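PDB 3T90: glucosamine 6-phosphate N-acetyltransferase from Arabidopsis thaliana, which transfers the acetyl group of acetyl-CoA to the amino group of D-glucosamine 6-phosphate, a step in UDP-N-acetylglucosamine biosynthesis. Local coordinates for residues Gly68-Glu73 / Gly84-Val89. Sequence-based numbering, arbitrary orientation. Where two conformers were deposited one is given.
Sequences GSVMIE and GHIEDV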
ATOM      1  N   GLY A  68      13.871  -3.998  -3.082  1.00  8.23           N
ATOM      2  CA  GLY A  68      12.749  -3.152  -2.653  1.00  8.78           C
ATOM      3  C   GLY A  68      11.692  -3.332  -3.693  1.00  8.25           C
ATOM      4  O   GLY A  68      11.938  -3.634  -4.855  1.00  9.62           O
ATOM      5  N   SER A  69      10.451  -3.120  -3.277  1.00  6.76           N
ATOM      6  CA  SER A  69       9.269  -3.360  -4.109  0.51  7.65           C
ATOM      7  C   SER A  69       8.394  -2.121  -4.217  1.00  6.93           C
ATOM      8  O   SER A  69       8.428  -1.259  -3.320  1.00  8.39           O
ATOM      9  CB  SER A  69       8.408  -4.456  -3.474  0.51  7.88           C
ATOM     10  OG  SER A  69       9.173  -5.638  -3.260  0.51 11.53           O
ATOM     11  N   VAL A  70       7.614  -2.023  -5.283  1.00  7.93           N
ATOM     12  CA  VAL A  70       6.512  -1.012  -5.232  1.00  7.91           C
ATOM     13  C   VAL A  70       5.231  -1.544  -5.843  1.00  8.98           C
ATOM     14  O   VAL A  70       5.266  -2.213  -6.869  1.00  9.03           O
ATOM     15  CB  VAL A  70       7.027   0.327  -5.924  1.00  6.86           C
ATOM     16  CG1 VAL A  70       7.254   0.153  -7.464  1.00 11.53           C
ATOM     17  CG2 VAL A  70       6.003   1.453  -5.621  1.00  7.68           C
ATOM     18  N   MET A  71       4.119  -1.259  -5.197  1.00  6.34           N
ATOM     19  CA  MET A  71       2.816  -1.641  -5.655  1.00  7.66           C
ATOM     20  C   MET A  71       2.039  -0.384  -5.921  1.00  8.03           C
ATOM     21  O   MET A  71       1.943   0.489  -4.995  1.00  8.54           O
ATOM     22  CB  MET A  71       2.126  -2.520  -4.624  1.00  8.87           C
ATOM     23  CG  MET A  71       0.821  -2.945  -5.226  1.00  8.93           C
ATOM     24  SD  MET A  71       0.027  -4.184  -4.170  1.00 20.02           S
ATOM     25  CE  MET A  71      -0.481  -3.287  -3.028  1.00 14.84           C
ATOM     26  N   ILE A  72       1.507  -0.263  -7.151  1.00  6.94           N
ATOM     27  CA  ILE A  72       0.776   0.934  -7.547  1.00  9.28           C
ATOM     28  C   ILE A  72      -0.691   0.710  -7.274  1.00  8.48           C
ATOM     29  O   ILE A  72      -1.328  -0.302  -7.683  1.00 10.27           O
ATOM     30  CB  ILE A  72       1.082   1.298  -9.027  1.00  8.46           C
ATOM     31  CG1 ILE A  72       2.539   1.734  -9.123  1.00 13.06           C
ATOM     32  CG2 ILE A  72       0.289   2.536  -9.460  1.00 11.78           C
ATOM     33  CD1 ILE A  72       3.013   2.073 -10.626  1.00 15.52           C
ATOM     34  N   GLU A  73      -1.242   1.671  -6.526  1.00  7.48           N
ATOM     35  CA  GLU A  73      -2.666   1.665  -6.093  1.00  7.04           C
ATOM     36  C   GLU A  73      -3.435   2.674  -6.950  1.00  7.76           C
ATOM     37  O   GLU A  73      -3.090   3.862  -6.903  1.00  9.08           O
ATOM     38  CB  GLU A  73      -2.731   2.132  -4.665  1.00  6.91           C
ATOM     39  CG  GLU A  73      -4.236   2.128  -4.157  1.00  7.31           C
ATOM     40  CD  GLU A  73      -4.395   2.997  -2.952  1.00  8.48           C
ATOM     41  OE1 GLU A  73      -5.531   3.336  -2.553  1.00 10.16           O
ATOM     42  OE2 GLU A  73      -3.421   3.466  -2.332  1.00 10.13           O
ATOM     43  N   GLY A  84       2.146   5.160  -5.490  1.00  7.90           N
ATOM     44  CA  GLY A  84       3.098   4.027  -5.347  1.00  8.14           C
ATOM     45  C   GLY A  84       3.328   3.753  -3.878  1.00  9.09           C
ATOM     46  O   GLY A  84       3.578   4.671  -3.111  1.00 10.52           O
ATOM     47  N   HIS A  85       3.233   2.491  -3.478  1.00  6.95           N
ATOM     48  CA  HIS A  85       3.538   2.051  -2.089  1.00  6.31           C
ATOM     49  C   HIS A  85       4.855   1.277  -2.114  1.00  6.46           C
ATOM     50  O   HIS A  85       4.885   0.128  -2.631  1.00  7.16           O
ATOM     51  CB  HIS A  85       2.425   1.105  -1.620  1.00  7.06           C
ATOM     52  CG  HIS A  85       1.068   1.746  -1.562  1.00  6.43           C
ATOM     53  ND1 HIS A  85       0.618   2.327  -0.393  1.00 12.37           N
ATOM     54  CD2 HIS A  85       0.163   2.038  -2.508  1.00  9.36           C
ATOM     55  CE1 HIS A  85      -0.582   2.871  -0.610  1.00 11.89           C
ATOM     56  NE2 HIS A  85      -0.893   2.712  -1.887  1.00  9.77           N
ATOM     57  N   ILE A  86       5.955   1.876  -1.670  1.00  6.73           N
ATOM     58  CA  ILE A  86       7.282   1.204  -1.663  1.00  6.49           C
ATOM     59  C   ILE A  86       7.280   0.372  -0.360  1.00  6.58           C
ATOM     60  O   ILE A  86       6.875   0.802   0.753  1.00  9.08           O
ATOM     61  CB  ILE A  86       8.400   2.196  -1.662  1.00  5.67           C
ATOM     62  CG1 ILE A  86       8.567   2.755  -3.078  1.00  6.73           C
ATOM     63  CG2 ILE A  86       9.694   1.583  -1.176  1.00 10.24           C
ATOM     64  CD1 ILE A  86       9.526   3.912  -3.217  1.00 11.60           C
ATOM     65  N   GLU A  87       7.675  -0.876  -0.555  1.00  6.66           N
ATOM     66  CA  GLU A  87       7.654  -1.948   0.490  1.00  6.25           C
ATOM     67  C   GLU A  87       8.921  -2.787   0.466  1.00  8.27           C
ATOM     68  O   GLU A  87       9.617  -2.850  -0.568  1.00  7.27           O
ATOM     69  CB  GLU A  87       6.484  -2.924   0.241  1.00  8.82           C
ATOM     70  CG  GLU A  87       5.136  -2.229   0.462  1.00  8.11           C
ATOM     71  CD  GLU A  87       4.778  -2.105   1.910  1.00 12.07           C
ATOM     72  OE1 GLU A  87       5.188  -2.968   2.777  1.00 12.85           O
ATOM     73  OE2 GLU A  87       4.038  -1.146   2.290  1.00 12.01           O
ATOM     74  N   ASP A  88       9.220  -3.456   1.570  1.00  7.07           N
ATOM     75  CA  ASP A  88      10.183  -4.566   1.579  1.00  7.21           C
ATOM     76  C   ASP A  88      11.561  -4.160   1.086  1.00  7.58           C
ATOM     77  O   ASP A  88      12.221  -4.857   0.291  1.00  8.96           O
ATOM     78  CB  ASP A  88       9.601  -5.784   0.826  1.00  7.91           C
ATOM     79  CG  ASP A  88       8.287  -6.338   1.416  1.00  8.50           C
ATOM     80  OD1 ASP A  88       7.921  -5.870   2.541  1.00 10.70           O
ATOM     81  OD2 ASP A  88       7.688  -7.151   0.746  1.00  9.74           O
ATOM     82  N   VAL A  89      11.963  -2.965   1.520  1.00  8.38           N
ATOM     83  CA  VAL A  89      13.332  -2.424   1.241  1.00  8.23           C
ATOM     84  C   VAL A  89      14.350  -2.951   2.244  1.00  8.08           C
ATOM     85  O   VAL A  89      14.185  -2.825   3.439  1.00 10.90           O
ATOM     86  CB  VAL A  89      13.285  -0.909   1.281  1.00  8.38           C
ATOM     87  CG1 VAL A  89      14.721  -0.376   1.012  1.00 10.48           C
ATOM     88  CG2 VAL A  89      12.313  -0.308   0.189  1.00 11.50           C
TER
HETATM   89  O   HOH W   1      11.632  -6.484  -2.060  1.00  8.50           O
HETATM   90  O   HOH W   2       7.591  -7.143  -1.959  1.00 11.44           O
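S69 and E87, and again M71 and H85, form the hydrogen-bonded pairs of an antiparallel ladder between 68-73 and 84-89. Four backbone bonds join them, from S69 N to E87 O at 2.8 Å to M71 N to H85 O at 3.0 Å. At the non-hydrogen-bonded pair V70-I86 the CA-H groups point to carbonyls of the flanking pairs, I86 CA to S69 O at 3.2 Å and V70 CA to H85 O.

The side chains of the two segments bond directly through a His-carboxylate hydrogen bond. H85 NE2 donates almost within its ring plane to the anti side of E73 OE2, 2.7 Å away, with carboxylate and imidazole planes turned 34° apart. E73 reaches it with CG anti to the backbone N (chi1 -179°) and an extended chain, its CB lying beside NE2, while OE1 forms a salt bridge with K75. The H85 ring also meets H85 of the second subunit; an alanine here would probably leave E73 OE2 without this donor and open a gap at the dimer interface.

In one conformer of S69, a water appears to link its OG to D88 O. The carboxylates of E87 and D88 both form salt bridges with K75 of the second subunit.

On the opposite face, V70 CG2 packs against I86 CG1 at 3.8 Å, and both side chains rest on L108 of helix 100-114.

The two are neighbouring antiparallel strands, 63-74 and 82-91, in the middle of the mixed sheet of the GNAT fold, linked through helix 77-80; E87, D88 and V89 on the second strand probably contribute to the glucosamine 6-phosphate site, as in related enzymes.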